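Fructose-2,6-bisphosphatase TIGAR B (Danio rerio, PDB 3E9E) probably hydrolyses fructose 2,6-bisphosphate to fructose 6-phosphate and phosphate, acting as a brake on glycolysis and steering sugar into the pentose phosphate pathway. Local coordinates at residues A[6-11]-A[178-183]; A[23-28]-A[86-91]; A[224-229]-A[236-241]. The protein carries 1 engineered substitution. One frame throughout, in Å; residues are numbered along the deposited sequence.

Interaction 1: residues A[6-11]-A[178-183]; sequences LTIVRA and ALMVSH. Engineered in segment 6-11: Ala-11 (natural residue His). With PO4 (phosphate ion), chain C.
Leu-6 and Ala-178 pair in a parallel register that runs in step through Arg-10 and Ser-182, toward a bound phosphate. Five backbone hydrogen bonds, beginning with Thr-7 N to Ala-178 O (2.9 Å) and finishing with Ala-11 N to Ser-182 O (2.8 Å), stitch the strands. On the face of Leu-6, Ile-8 and Met-180, the short side chain of Ala-178 stands low on the sheet. With its CG anti to the backbone N (chi1 -180°), Leu-6 lays CD1 over it, 3.8 Å from Ala-178 CB, and against the base of Met-180 as well. Met-180, long and flexible, runs beside Ile-8 in the same direction, its SD 4.0 Å from Ile-8 CG2. Phe-132 and Phe-135 of helix 125-147 pack on this methionine. The other face carries the reverse fit: Leu-179 reaches across, and its CD1 is the bump that sits between Thr-7 CG2 and Val-9 CG2, 3.8 Å from the latter. Compact beta-branched residues suit these strand positions, while Thr-7 also uses its hydroxyl, bonded to His-177 and Arg-222. From the last bridge, with Ser-182, the extended Arg-10 turns the edge of its guanidinium to the phosphate, with NE 2.7 Å from O2 and NH2 2.9 Å from O4, a two-pronged grip made for an oxyanion. His-183 ND1 adds only weak, long bonds to O3 and O1, while its NE2 is held by Ser-57. The engineered Ala-11, replacing the histidine that becomes phosphorylated, leaves its CB 4.0 Å from phosphate O3. Arg-61 and Gly-184 N also bond this ion, probably from the crystallisation liquor. Two neighbouring parallel strands delivering catalytic residues from their C-terminal ends are the hallmark of the histidine phosphatase active site.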
ATOM      1  N   LEU A   6      10.229  -0.421  -2.244  1.00 20.07           N
ATOM      2  CA  LEU A   6       8.961  -0.868  -1.701  1.00 19.50           C
ATOM      3  C   LEU A   6       7.937  -0.751  -2.817  1.00 19.94           C
ATOM      4  O   LEU A   6       7.683   0.349  -3.318  1.00 20.40           O
ATOM      5  CB  LEU A   6       8.536   0.028  -0.536  1.00 19.34           C
ATOM      6  CG  LEU A   6       7.194  -0.356   0.122  1.00 20.13           C
ATOM      7  CD1 LEU A   6       7.248  -1.738   0.795  1.00 17.77           C
ATOM      8  CD2 LEU A   6       6.820   0.726   1.131  1.00 15.55           C
ATOM      9  N   THR A   7       7.362  -1.876  -3.214  1.00 19.10           N
ATOM     10  CA  THR A   7       6.259  -1.852  -4.146  1.00 19.35           C
ATOM     11  C   THR A   7       4.989  -2.027  -3.317  1.00 20.02           C
ATOM     12  O   THR A   7       4.924  -2.937  -2.482  1.00 19.92           O
ATOM     13  CB  THR A   7       6.402  -2.999  -5.176  1.00 18.99           C
ATOM     14  OG1 THR A   7       7.523  -2.725  -6.031  1.00 20.12           O
ATOM     15  CG2 THR A   7       5.130  -3.159  -6.016  1.00 18.11           C
ATOM     16  N   ILE A   8       3.992  -1.166  -3.561  1.00 20.50           N
ATOM     17  CA  ILE A   8       2.727  -1.160  -2.818  1.00 19.96           C
ATOM     18  C   ILE A   8       1.581  -1.485  -3.760  1.00 20.85           C
ATOM     19  O   ILE A   8       1.431  -0.842  -4.818  1.00 21.00           O
ATOM     20  CB  ILE A   8       2.434   0.196  -2.160  1.00 20.07           C
ATOM     21  CG1 ILE A   8       3.635   0.686  -1.335  1.00 19.83           C
ATOM     22  CG2 ILE A   8       1.174   0.081  -1.201  1.00 18.18           C
ATOM     23  CD1 ILE A   8       3.478   2.134  -0.830  1.00 19.32           C
ATOM     24  N   VAL A   9       0.779  -2.491  -3.391  1.00 20.38           N
ATOM     25  CA  VAL A   9      -0.302  -2.926  -4.256  1.00 20.02           C
ATOM     26  C   VAL A   9      -1.610  -2.918  -3.457  1.00 20.59           C
ATOM     27  O   VAL A   9      -1.673  -3.418  -2.335  1.00 20.65           O
ATOM     28  CB  VAL A   9      -0.029  -4.323  -4.862  1.00 20.35           C
ATOM     29  CG1 VAL A   9      -1.191  -4.770  -5.793  1.00 18.36           C
ATOM     30  CG2 VAL A   9       1.374  -4.359  -5.635  1.00 19.06           C
ATOM     31  N   ARG A  10      -2.653  -2.351  -4.035  1.00 20.82           N
ATOM     32  CA  ARG A  10      -3.976  -2.431  -3.413  1.00 21.03           C
ATOM     33  C   ARG A  10      -4.625  -3.777  -3.708  1.00 21.54           C
ATOM     34  O   ARG A  10      -4.517  -4.292  -4.820  1.00 21.91           O
ATOM     35  CB  ARG A  10      -4.865  -1.303  -3.931  1.00 21.36           C
ATOM     36  CG  ARG A  10      -6.289  -1.303  -3.284  1.00 20.25           C
ATOM     37  CD  ARG A  10      -7.176  -0.243  -3.914  1.00 20.51           C
ATOM     38  NE  ARG A  10      -8.527  -0.351  -3.367  1.00 23.08           N
ATOM     39  CZ  ARG A  10      -9.630   0.102  -3.958  1.00 24.81           C
ATOM     40  NH1 ARG A  10      -9.571   0.739  -5.134  1.00 22.65           N
ATOM     41  NH2 ARG A  10     -10.800  -0.089  -3.358  1.00 21.92           N
ATOM     42  N   ALA A  11      -5.317  -4.355  -2.722  1.00 22.06           N
ATOM     43  CA  ALA A  11      -6.110  -5.582  -2.957  1.00 22.05           C
ATOM     44  C   ALA A  11      -6.942  -5.546  -4.242  1.00 22.28           C
ATOM     45  O   ALA A  11      -7.355  -4.481  -4.703  1.00 21.67           O
ATOM     46  CB  ALA A  11      -7.029  -5.881  -1.752  1.00 22.24           C
ATOM     47  N   ALA A 178      10.957  -4.915  -1.000  1.00 21.08           N
ATOM     48  CA  ALA A 178       9.783  -5.342  -0.248  1.00 21.62           C
ATOM     49  C   ALA A 178       8.481  -5.140  -1.042  1.00 21.29           C
ATOM     50  O   ALA A 178       8.310  -4.148  -1.766  1.00 21.19           O
ATOM     51  CB  ALA A 178       9.694  -4.599   1.120  1.00 20.98           C
ATOM     52  N   LEU A 179       7.558  -6.079  -0.877  1.00 20.91           N
ATOM     53  CA  LEU A 179       6.192  -5.920  -1.385  1.00 20.26           C
ATOM     54  C   LEU A 179       5.239  -5.651  -0.212  1.00 20.30           C
ATOM     55  O   LEU A 179       5.273  -6.376   0.797  1.00 20.47           O
ATOM     56  CB  LEU A 179       5.743  -7.187  -2.126  1.00 20.25           C
ATOM     57  CG  LEU A 179       4.284  -7.302  -2.589  1.00 19.74           C
ATOM     58  CD1 LEU A 179       3.965  -6.185  -3.593  1.00 21.52           C
ATOM     59  CD2 LEU A 179       3.960  -8.704  -3.206  1.00 19.71           C
ATOM     60  N   MET A 180       4.368  -4.656  -0.369  1.00 19.72           N
ATOM     61  CA  MET A 180       3.347  -4.332   0.629  1.00 20.22           C
ATOM     62  C   MET A 180       1.972  -4.469  -0.048  1.00 20.47           C
ATOM     63  O   MET A 180       1.726  -3.827  -1.083  1.00 19.60           O
ATOM     64  CB  MET A 180       3.570  -2.894   1.125  1.00 21.04           C
ATOM     65  CG  MET A 180       2.506  -2.362   2.103  1.00 21.36           C
ATOM     66  SD  MET A 180       2.642  -0.589   2.448  1.00 25.70           S
ATOM     67  CE  MET A 180       4.354  -0.311   2.783  1.00 32.36           C
ATOM     68  N   VAL A 181       1.090  -5.319   0.491  1.00 20.00           N
ATOM     69  CA  VAL A 181      -0.259  -5.436  -0.088  1.00 20.32           C
ATOM     70  C   VAL A 181      -1.301  -4.978   0.929  1.00 20.73           C
ATOM     71  O   VAL A 181      -1.377  -5.519   2.027  1.00 20.64           O
ATOM     72  CB  VAL A 181      -0.564  -6.854  -0.609  1.00 20.75           C
ATOM     73  CG1 VAL A 181      -1.988  -6.936  -1.224  1.00 20.31           C
ATOM     74  CG2 VAL A 181       0.483  -7.257  -1.664  1.00 20.26           C
ATOM     75  N   SER A 182      -2.076  -3.959   0.561  1.00 20.13           N
ATOM     76  CA  SER A 182      -2.953  -3.288   1.507  1.00 20.40           C
ATOM     77  C   SER A 182      -4.224  -2.835   0.786  1.00 20.59           C
ATOM     78  O   SER A 182      -4.682  -3.494  -0.159  1.00 20.45           O
ATOM     79  CB  SER A 182      -2.234  -2.116   2.200  1.00 20.04           C
ATOM     80  OG  SER A 182      -3.045  -1.534   3.220  1.00 20.62           O
ATOM     81  N   HIS A 183      -4.777  -1.719   1.235  1.00 20.36           N
ATOM     82  CA  HIS A 183      -6.133  -1.302   0.874  1.00 21.17           C
ATOM     83  C   HIS A 183      -6.152   0.162   0.487  1.00 21.41           C
ATOM     84  O   HIS A 183      -5.263   0.915   0.880  1.00 21.93           O
ATOM     85  CB  HIS A 183      -7.062  -1.560   2.069  1.00 21.04           C
ATOM     86  CG  HIS A 183      -7.030  -2.981   2.512  1.00 19.16           C
ATOM     87  ND1 HIS A 183      -7.781  -3.957   1.895  1.00 20.06           N
ATOM     88  CD2 HIS A 183      -6.263  -3.614   3.432  1.00 18.27           C
ATOM     89  CE1 HIS A 183      -7.506  -5.129   2.439  1.00 20.53           C
ATOM     90  NE2 HIS A 183      -6.601  -4.946   3.387  1.00 21.03           N
TER
HETATM   91  P   PO4 C 266     -10.186  -2.045  -0.359  1.00 40.92           P
HETATM   92  O1  PO4 C 266     -10.273  -1.843   1.142  1.00 43.20           O
HETATM   93  O2  PO4 C 266      -8.967  -1.270  -0.862  1.00 41.36           O
HETATM   94  O3  PO4 C 266     -10.037  -3.504  -0.680  1.00 39.85           O
HETATM   95  O4  PO4 C 266     -11.475  -1.511  -0.948  1.00 43.99           O

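Interaction 2: residues A[23-28]-A[86-91]; sequences QGQGID and LLRERG
At the catalytic pocket of this histidine phosphatase, the loop holding Glu-89, the probable proton donor/acceptor, packs against Gln-25 and Gly-24 of a second loop. Gln-25 crosses Arg-88 at about a right angle, with amide and guanidinium planes 81° apart. Its OE1 takes a nearly straight bond from Arg-88 NE (3.1 Å); the oxygen lies in the guanidinium plane, yet the donor stands above the plane of the amide. A bend in the arginine chain at chi3 (77°) turns NE toward that oxygen. The other end of the amide, NE2, makes a weak and less certain bond to Glu-89 O. One water, donating to Gln-25 O at 2.6 Å, weakly joins Arg-88 NH2 to the same residue. Gly-24 suits its place twice over: its backbone has a positive phi, and its bare CA fits close to Arg-90 O (3.3 Å) and against Glu-89 CG (3.7 Å). Glu-89 then leads its carboxylate away from this loop, OE1 accepting Arg-90 N at 2.8 Å and Phe-186 N besides, while OE2 accepts Ala-185 N. The carboxylate is thereby fixed at the first turn of helix 184-197. Around the pair, Arg-88 NH1 reaches Asn-58, just ahead of helix 60-71, and Arg-131 of helix 125-147 packs on Gln-25 and bonds Arg-88 O.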
ATOM      1  N   GLN A  23     -16.168  -1.045   2.685  1.00 29.74           N
ATOM      2  CA  GLN A  23     -15.756  -2.345   3.231  1.00 29.02           C
ATOM      3  C   GLN A  23     -15.051  -2.278   4.580  1.00 28.41           C
ATOM      4  O   GLN A  23     -15.466  -2.939   5.556  1.00 29.45           O
ATOM      5  CB  GLN A  23     -14.952  -3.147   2.198  1.00 28.56           C
ATOM      6  CG  GLN A  23     -15.869  -3.644   1.089  1.00 28.29           C
ATOM      7  CD  GLN A  23     -15.206  -4.574   0.109  1.00 27.70           C
ATOM      8  OE1 GLN A  23     -14.905  -5.718   0.421  1.00 28.37           O
ATOM      9  NE2 GLN A  23     -14.999  -4.091  -1.103  1.00 28.63           N
ATOM     10  N   GLY A  24     -13.998  -1.475   4.624  1.00 27.61           N
ATOM     11  CA  GLY A  24     -13.207  -1.262   5.806  1.00 26.78           C
ATOM     12  C   GLY A  24     -12.680  -2.562   6.362  1.00 27.12           C
ATOM     13  O   GLY A  24     -12.279  -3.448   5.616  1.00 27.74           O
ATOM     14  N   GLN A  25     -12.670  -2.669   7.683  1.00 26.66           N
ATOM     15  CA  GLN A  25     -12.089  -3.836   8.320  1.00 27.09           C
ATOM     16  C   GLN A  25     -13.164  -4.880   8.609  1.00 27.05           C
ATOM     17  O   GLN A  25     -12.854  -6.064   8.721  1.00 26.65           O
ATOM     18  CB  GLN A  25     -11.400  -3.458   9.629  1.00 27.03           C
ATOM     19  CG  GLN A  25     -10.251  -2.480   9.493  1.00 25.63           C
ATOM     20  CD  GLN A  25      -9.493  -2.337  10.791  1.00 26.08           C
ATOM     21  OE1 GLN A  25      -9.509  -3.246  11.623  1.00 28.60           O
ATOM     22  NE2 GLN A  25      -8.838  -1.205  10.983  1.00 23.32           N
ATOM     23  N   GLY A  26     -14.412  -4.421   8.713  1.00 27.69           N
ATOM     24  CA  GLY A  26     -15.545  -5.250   9.152  1.00 28.15           C
ATOM     25  C   GLY A  26     -16.188  -6.085   8.056  1.00 28.70           C
ATOM     26  O   GLY A  26     -16.802  -7.104   8.346  1.00 29.12           O
ATOM     27  N   ILE A  27     -16.077  -5.652   6.796  1.00 29.05           N
ATOM     28  CA  ILE A  27     -16.433  -6.516   5.664  1.00 28.42           C
ATOM     29  C   ILE A  27     -15.181  -7.260   5.205  1.00 28.47           C
ATOM     30  O   ILE A  27     -14.315  -6.676   4.535  1.00 27.56           O
ATOM     31  CB  ILE A  27     -17.029  -5.734   4.474  1.00 28.76           C
ATOM     32  CG1 ILE A  27     -18.066  -4.695   4.932  1.00 28.78           C
ATOM     33  CG2 ILE A  27     -17.588  -6.696   3.432  1.00 28.03           C
ATOM     34  CD1 ILE A  27     -19.327  -5.258   5.437  1.00 31.44           C
ATOM     35  N   ASP A  28     -15.079  -8.532   5.581  1.00 28.09           N
ATOM     36  CA  ASP A  28     -13.892  -9.323   5.300  1.00 28.92           C
ATOM     37  C   ASP A  28     -14.215 -10.550   4.447  1.00 28.80           C
ATOM     38  O   ASP A  28     -14.347 -11.660   4.976  1.00 29.05           O
ATOM     39  CB  ASP A  28     -13.199  -9.751   6.601  1.00 29.08           C
ATOM     40  CG  ASP A  28     -11.796 -10.332   6.361  1.00 30.18           C
ATOM     41  OD1 ASP A  28     -11.264 -10.202   5.232  1.00 30.36           O
ATOM     42  OD2 ASP A  28     -11.215 -10.905   7.311  1.00 31.02           O
ATOM     43  N   LEU A  86      -1.328  -4.144  11.040  1.00 23.91           N
ATOM     44  CA  LEU A  86      -1.081  -2.705  10.802  1.00 23.72           C
ATOM     45  C   LEU A  86      -1.427  -2.249   9.376  1.00 23.29           C
ATOM     46  O   LEU A  86      -1.599  -1.055   9.133  1.00 23.07           O
ATOM     47  CB  LEU A  86       0.359  -2.306  11.175  1.00 23.74           C
ATOM     48  CG  LEU A  86       0.730  -2.403  12.668  1.00 24.98           C
ATOM     49  CD1 LEU A  86       2.235  -2.226  12.879  1.00 26.94           C
ATOM     50  CD2 LEU A  86      -0.025  -1.370  13.476  1.00 27.35           C
ATOM     51  N   LEU A  87      -1.545  -3.199   8.445  1.00 23.08           N
ATOM     52  CA  LEU A  87      -1.848  -2.880   7.047  1.00 22.67           C
ATOM     53  C   LEU A  87      -3.341  -2.969   6.708  1.00 22.88           C
ATOM     54  O   LEU A  87      -3.755  -2.710   5.560  1.00 22.41           O
ATOM     55  CB  LEU A  87      -1.012  -3.759   6.105  1.00 22.33           C
ATOM     56  CG  LEU A  87       0.502  -3.525   6.094  1.00 21.46           C
ATOM     57  CD1 LEU A  87       1.229  -4.653   5.279  1.00 18.94           C
ATOM     58  CD2 LEU A  87       0.913  -2.127   5.585  1.00 19.15           C
ATOM     59  N   ARG A  88      -4.155  -3.328   7.706  1.00 22.40           N
ATOM     60  CA  ARG A  88      -5.600  -3.404   7.495  1.00 22.33           C
ATOM     61  C   ARG A  88      -6.160  -2.084   7.001  1.00 21.94           C
ATOM     62  O   ARG A  88      -5.680  -1.012   7.370  1.00 21.89           O
ATOM     63  CB  ARG A  88      -6.314  -3.835   8.783  1.00 21.72           C
ATOM     64  CG  ARG A  88      -6.061  -5.300   9.145  1.00 23.80           C
ATOM     65  CD  ARG A  88      -6.472  -5.598  10.605  1.00 24.82           C
ATOM     66  NE  ARG A  88      -7.928  -5.715  10.733  1.00 29.28           N
ATOM     67  CZ  ARG A  88      -8.612  -6.817  10.428  1.00 30.42           C
ATOM     68  NH1 ARG A  88      -7.985  -7.887   9.942  1.00 29.98           N
ATOM     69  NH2 ARG A  88      -9.926  -6.844  10.577  1.00 31.71           N
ATOM     70  N   GLU A  89      -7.190  -2.170   6.170  1.00 22.76           N
ATOM     71  CA  GLU A  89      -7.933  -0.986   5.738  1.00 23.36           C
ATOM     72  C   GLU A  89      -8.384  -0.145   6.933  1.00 24.58           C
ATOM     73  O   GLU A  89      -8.558  -0.665   8.036  1.00 23.79           O
ATOM     74  CB  GLU A  89      -9.161  -1.382   4.909  1.00 23.00           C
ATOM     75  CG  GLU A  89      -9.941  -0.164   4.395  1.00 23.70           C
ATOM     76  CD  GLU A  89      -9.089   0.741   3.502  1.00 24.25           C
ATOM     77  OE1 GLU A  89      -8.025   1.238   3.949  1.00 24.77           O
ATOM     78  OE2 GLU A  89      -9.492   0.938   2.344  1.00 24.71           O
ATOM     79  N   ARG A  90      -8.527   1.157   6.706  1.00 25.24           N
ATOM     80  CA  ARG A  90      -9.163   2.054   7.659  1.00 26.38           C
ATOM     81  C   ARG A  90     -10.506   1.469   8.109  1.00 26.75           C
ATOM     82  O   ARG A  90     -11.284   0.979   7.287  1.00 27.23           O
ATOM     83  CB  ARG A  90      -9.371   3.433   7.030  1.00 25.92           C
ATOM     84  CG  ARG A  90     -10.105   4.410   7.950  1.00 27.71           C
ATOM     85  CD  ARG A  90     -10.062   5.824   7.411  1.00 27.36           C
ATOM     86  NE  ARG A  90     -10.558   6.769   8.409  1.00 27.31           N
ATOM     87  CZ  ARG A  90     -10.858   8.046   8.166  1.00 30.13           C
ATOM     88  NH1 ARG A  90     -10.715   8.554   6.935  1.00 27.08           N
ATOM     89  NH2 ARG A  90     -11.311   8.822   9.154  1.00 29.99           N
ATOM     90  N   GLY A  91     -10.763   1.486   9.413  1.00 26.60           N
ATOM     91  CA  GLY A  91     -12.065   1.063   9.913  1.00 26.53           C
ATOM     92  C   GLY A  91     -13.063   2.189   9.751  1.00 26.52           C
ATOM     93  O   GLY A  91     -12.773   3.319  10.115  1.00 27.43           O
TER
HETATM   94  O   HOH W   1     -12.956  -8.227  10.094  1.00 41.84           O

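Interaction 3: residues A[224-229]-A[236-241]; sequences IFTIHR and ATRIQG
With CG beside its backbone N and anti to the carbonyl carbon (chi1 -72°), Phe-225 brings its ring alongside Ile-239, its partner in a non-hydrogen-bonded antiparallel pair. The branch CG2 of Ile-239 sits over one ring face, 4.3 Å from the centroid and offset toward the rim, a CH-pi contact, while CG1 approaches Phe-225 CD1 at 3.8 Å. A flat ring and a branched aliphatic suit this buried face. Thr-237 has its hydroxyl between backbone N and carbonyl carbon (chi1 56°); OG1 thus leans toward Thr-226 and gives its O a weak bond, while CG2 is swung to the ring of His-228, 3.5 Å from CE1. Buried by this contact, His-228 ND1 finds no polar partner in the model. Thr-237 and Arg-238 together face Thr-226, which makes a classic beta bulge: Thr-226 O receives Thr-237 N at 2.8 Å and, weakly, Arg-238 N at 3.3 Å. Regular pairing resumes after it, with Thr-226 N on Arg-238 O and Ile-224 N on Gln-240 O (2.7 Å). On the other side of the bulge, Ala-236, whose small side chain suits the close approach, pairs with Ile-227, its CA 3.8 Å from Ile-227 CG2. The long, polar Arg-238 belongs to the more exposed face. The hairpin forms the margin of the sheet: strand 220-230 is flanked by strand 3-10, whose Phe-4 ring lies nearly parallel to that of Phe-225, and Leu-136 and Phe-140 of helix 125-147 cover the face of Phe-225, Ile-227 and Ala-236.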
ATOM      1  N   ILE A 224      11.524   4.293  -3.194  1.00 19.83           N
ATOM      2  CA  ILE A 224      12.837   3.783  -2.824  1.00 20.06           C
ATOM      3  C   ILE A 224      13.235   4.419  -1.484  1.00 20.98           C
ATOM      4  O   ILE A 224      13.190   5.650  -1.321  1.00 20.66           O
ATOM      5  CB  ILE A 224      13.949   4.127  -3.881  1.00 20.58           C
ATOM      6  CG1 ILE A 224      13.539   3.738  -5.317  1.00 20.62           C
ATOM      7  CG2 ILE A 224      15.259   3.464  -3.508  1.00 18.14           C
ATOM      8  CD1 ILE A 224      13.006   2.280  -5.469  1.00 20.62           C
ATOM      9  N   PHE A 225      13.631   3.589  -0.536  1.00 20.86           N
ATOM     10  CA  PHE A 225      14.027   4.093   0.768  1.00 22.33           C
ATOM     11  C   PHE A 225      15.518   3.923   0.958  1.00 22.86           C
ATOM     12  O   PHE A 225      16.071   2.862   0.647  1.00 23.05           O
ATOM     13  CB  PHE A 225      13.328   3.316   1.874  1.00 21.44           C
ATOM     14  CG  PHE A 225      11.866   3.624   2.005  1.00 22.32           C
ATOM     15  CD1 PHE A 225      11.415   4.547   2.955  1.00 17.92           C
ATOM     16  CD2 PHE A 225      10.932   2.986   1.187  1.00 20.93           C
ATOM     17  CE1 PHE A 225      10.055   4.803   3.093  1.00 20.13           C
ATOM     18  CE2 PHE A 225       9.571   3.258   1.321  1.00 22.57           C
ATOM     19  CZ  PHE A 225       9.135   4.166   2.266  1.00 20.41           C
ATOM     20  N   THR A 226      16.155   4.958   1.499  1.00 23.81           N
ATOM     21  CA  THR A 226      17.519   4.826   2.006  1.00 25.39           C
ATOM     22  C   THR A 226      17.452   5.056   3.511  1.00 26.09           C
ATOM     23  O   THR A 226      16.920   6.076   3.947  1.00 25.88           O
ATOM     24  CB  THR A 226      18.475   5.830   1.347  1.00 25.22           C
ATOM     25  OG1 THR A 226      18.410   5.665  -0.074  1.00 27.44           O
ATOM     26  CG2 THR A 226      19.926   5.572   1.795  1.00 25.52           C
ATOM     27  N   ILE A 227      17.969   4.098   4.285  1.00 27.25           N
ATOM     28  CA  ILE A 227      17.955   4.159   5.756  1.00 28.94           C
ATOM     29  C   ILE A 227      19.321   3.838   6.382  1.00 31.01           C
ATOM     30  O   ILE A 227      20.148   3.145   5.778  1.00 30.56           O
ATOM     31  CB  ILE A 227      16.883   3.230   6.380  1.00 28.56           C
ATOM     32  CG1 ILE A 227      17.220   1.753   6.134  1.00 28.93           C
ATOM     33  CG2 ILE A 227      15.462   3.566   5.858  1.00 27.08           C
ATOM     34  CD1 ILE A 227      16.316   0.766   6.905  1.00 28.01           C
ATOM     35  N   HIS A 228      19.549   4.355   7.589  1.00 33.54           N
ATOM     36  CA  HIS A 228      20.739   4.011   8.361  1.00 36.52           C
ATOM     37  C   HIS A 228      20.516   4.220   9.848  1.00 38.14           C
ATOM     38  O   HIS A 228      19.455   4.702  10.271  1.00 38.04           O
ATOM     39  CB  HIS A 228      21.956   4.806   7.867  1.00 36.78           C
ATOM     40  CG  HIS A 228      22.054   6.187   8.428  1.00 38.54           C
ATOM     41  ND1 HIS A 228      20.949   6.968   8.704  1.00 41.14           N
ATOM     42  CD2 HIS A 228      23.133   6.936   8.757  1.00 41.40           C
ATOM     43  CE1 HIS A 228      21.342   8.132   9.192  1.00 41.69           C
ATOM     44  NE2 HIS A 228      22.663   8.140   9.233  1.00 42.86           N
ATOM     45  N   ARG A 229      21.518   3.852  10.638  1.00 40.70           N
ATOM     46  CA  ARG A 229      21.456   4.054  12.079  1.00 43.13           C
ATOM     47  C   ARG A 229      21.969   5.435  12.460  1.00 44.31           C
ATOM     48  O   ARG A 229      23.135   5.767  12.249  1.00 44.75           O
ATOM     49  CB  ARG A 229      22.189   2.948  12.839  1.00 43.28           C
ATOM     50  CG  ARG A 229      21.421   1.646  12.856  1.00 45.00           C
ATOM     51  CD  ARG A 229      21.649   0.844  14.135  1.00 48.13           C
ATOM     52  NE  ARG A 229      20.782  -0.336  14.151  1.00 50.61           N
ATOM     53  CZ  ARG A 229      19.606  -0.411  14.777  1.00 50.46           C
ATOM     54  NH1 ARG A 229      19.145   0.617  15.476  1.00 50.29           N
ATOM     55  NH2 ARG A 229      18.891  -1.529  14.709  1.00 50.19           N
ATOM     56  N   ALA A 236      15.138   7.222   7.803  1.00 30.50           N
ATOM     57  CA  ALA A 236      15.309   7.349   6.365  1.00 29.42           C
ATOM     58  C   ALA A 236      16.140   8.594   6.084  1.00 28.42           C
ATOM     59  O   ALA A 236      15.819   9.665   6.567  1.00 28.33           O
ATOM     60  CB  ALA A 236      13.950   7.415   5.661  1.00 28.95           C
ATOM     61  N   THR A 237      17.228   8.448   5.334  1.00 27.21           N
ATOM     62  CA  THR A 237      17.952   9.622   4.861  1.00 26.35           C
ATOM     63  C   THR A 237      17.399  10.099   3.520  1.00 26.16           C
ATOM     64  O   THR A 237      17.626  11.241   3.114  1.00 25.50           O
ATOM     65  CB  THR A 237      19.453   9.367   4.719  1.00 26.29           C
ATOM     66  OG1 THR A 237      19.661   8.246   3.860  1.00 26.41           O
ATOM     67  CG2 THR A 237      20.087   9.109   6.081  1.00 26.50           C
ATOM     68  N   ARG A 238      16.668   9.222   2.831  1.00 25.21           N
ATOM     69  CA  ARG A 238      16.028   9.603   1.576  1.00 24.67           C
ATOM     70  C   ARG A 238      14.842   8.687   1.279  1.00 23.76           C
ATOM     71  O   ARG A 238      14.919   7.461   1.438  1.00 22.66           O
ATOM     72  CB  ARG A 238      17.036   9.547   0.423  1.00 24.89           C
ATOM     73  CG  ARG A 238      16.477  10.013  -0.918  1.00 28.67           C
ATOM     74  CD  ARG A 238      17.201   9.344  -2.123  1.00 33.27           C
ATOM     75  NE  ARG A 238      17.054  10.200  -3.287  1.00 34.75           N
ATOM     76  CZ  ARG A 238      18.014  10.963  -3.785  1.00 34.86           C
ATOM     77  NH1 ARG A 238      19.231  10.929  -3.248  1.00 38.47           N
ATOM     78  NH2 ARG A 238      17.765  11.750  -4.827  1.00 32.60           N
ATOM     79  N   ILE A 239      13.743   9.304   0.871  1.00 22.35           N
ATOM     80  CA  ILE A 239      12.619   8.571   0.336  1.00 22.19           C
ATOM     81  C   ILE A 239      12.344   9.122  -1.062  1.00 22.23           C
ATOM     82  O   ILE A 239      12.119  10.330  -1.225  1.00 21.05           O
ATOM     83  CB  ILE A 239      11.372   8.738   1.234  1.00 21.72           C
ATOM     84  CG1 ILE A 239      11.693   8.320   2.668  1.00 21.72           C
ATOM     85  CG2 ILE A 239      10.208   7.898   0.698  1.00 21.43           C
ATOM     86  CD1 ILE A 239      10.620   8.696   3.680  1.00 22.78           C
ATOM     87  N   GLN A 240      12.358   8.237  -2.056  1.00 21.73           N
ATOM     88  CA  GLN A 240      12.199   8.643  -3.453  1.00 21.87           C
ATOM     89  C   GLN A 240      10.967   7.953  -4.041  1.00 21.77           C
ATOM     90  O   GLN A 240      10.917   6.722  -4.130  1.00 21.12           O
ATOM     91  CB  GLN A 240      13.450   8.286  -4.254  1.00 21.92           C
ATOM     92  CG  GLN A 240      13.335   8.503  -5.754  1.00 23.71           C
ATOM     93  CD  GLN A 240      13.471   9.965  -6.152  1.00 25.49           C
ATOM     94  OE1 GLN A 240      14.496  10.596  -5.890  1.00 28.18           O
ATOM     95  NE2 GLN A 240      12.428  10.516  -6.773  1.00 25.02           N
ATOM     96  N   GLY A 241       9.979   8.762  -4.417  1.00 21.11           N
ATOM     97  CA  GLY A 241       8.823   8.287  -5.167  1.00 21.28           C
ATOM     98  C   GLY A 241       9.262   7.877  -6.553  1.00 20.97           C
ATOM     99  O   GLY A 241      10.177   8.489  -7.110  1.00 20.56           O
TER

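How the interactions relate
From the N terminus, residues 6-11 open the long loop that interaction 1 closes at 178-183, joining two adjacent parallel strands of the central sheet. Interaction 2 is nested inside it: residues 23-28 and 86-91 tie together two loops over the C-terminal ends of those strands. The two contacts meet where Ser-182 OG probably hydrogen-bonds Leu-87 O and where His-183 packs on Glu-89. Interaction 3 follows in series, a short-range hairpin at the edge of the sheet, on the other side of the chain's centre from interaction 2, touching interaction 1 through Leu-6 and Phe-225 because strands 3-10 and 220-230 are neighbours. Interactions 2 and 3 do not touch; their centres lie about 28 Å apart.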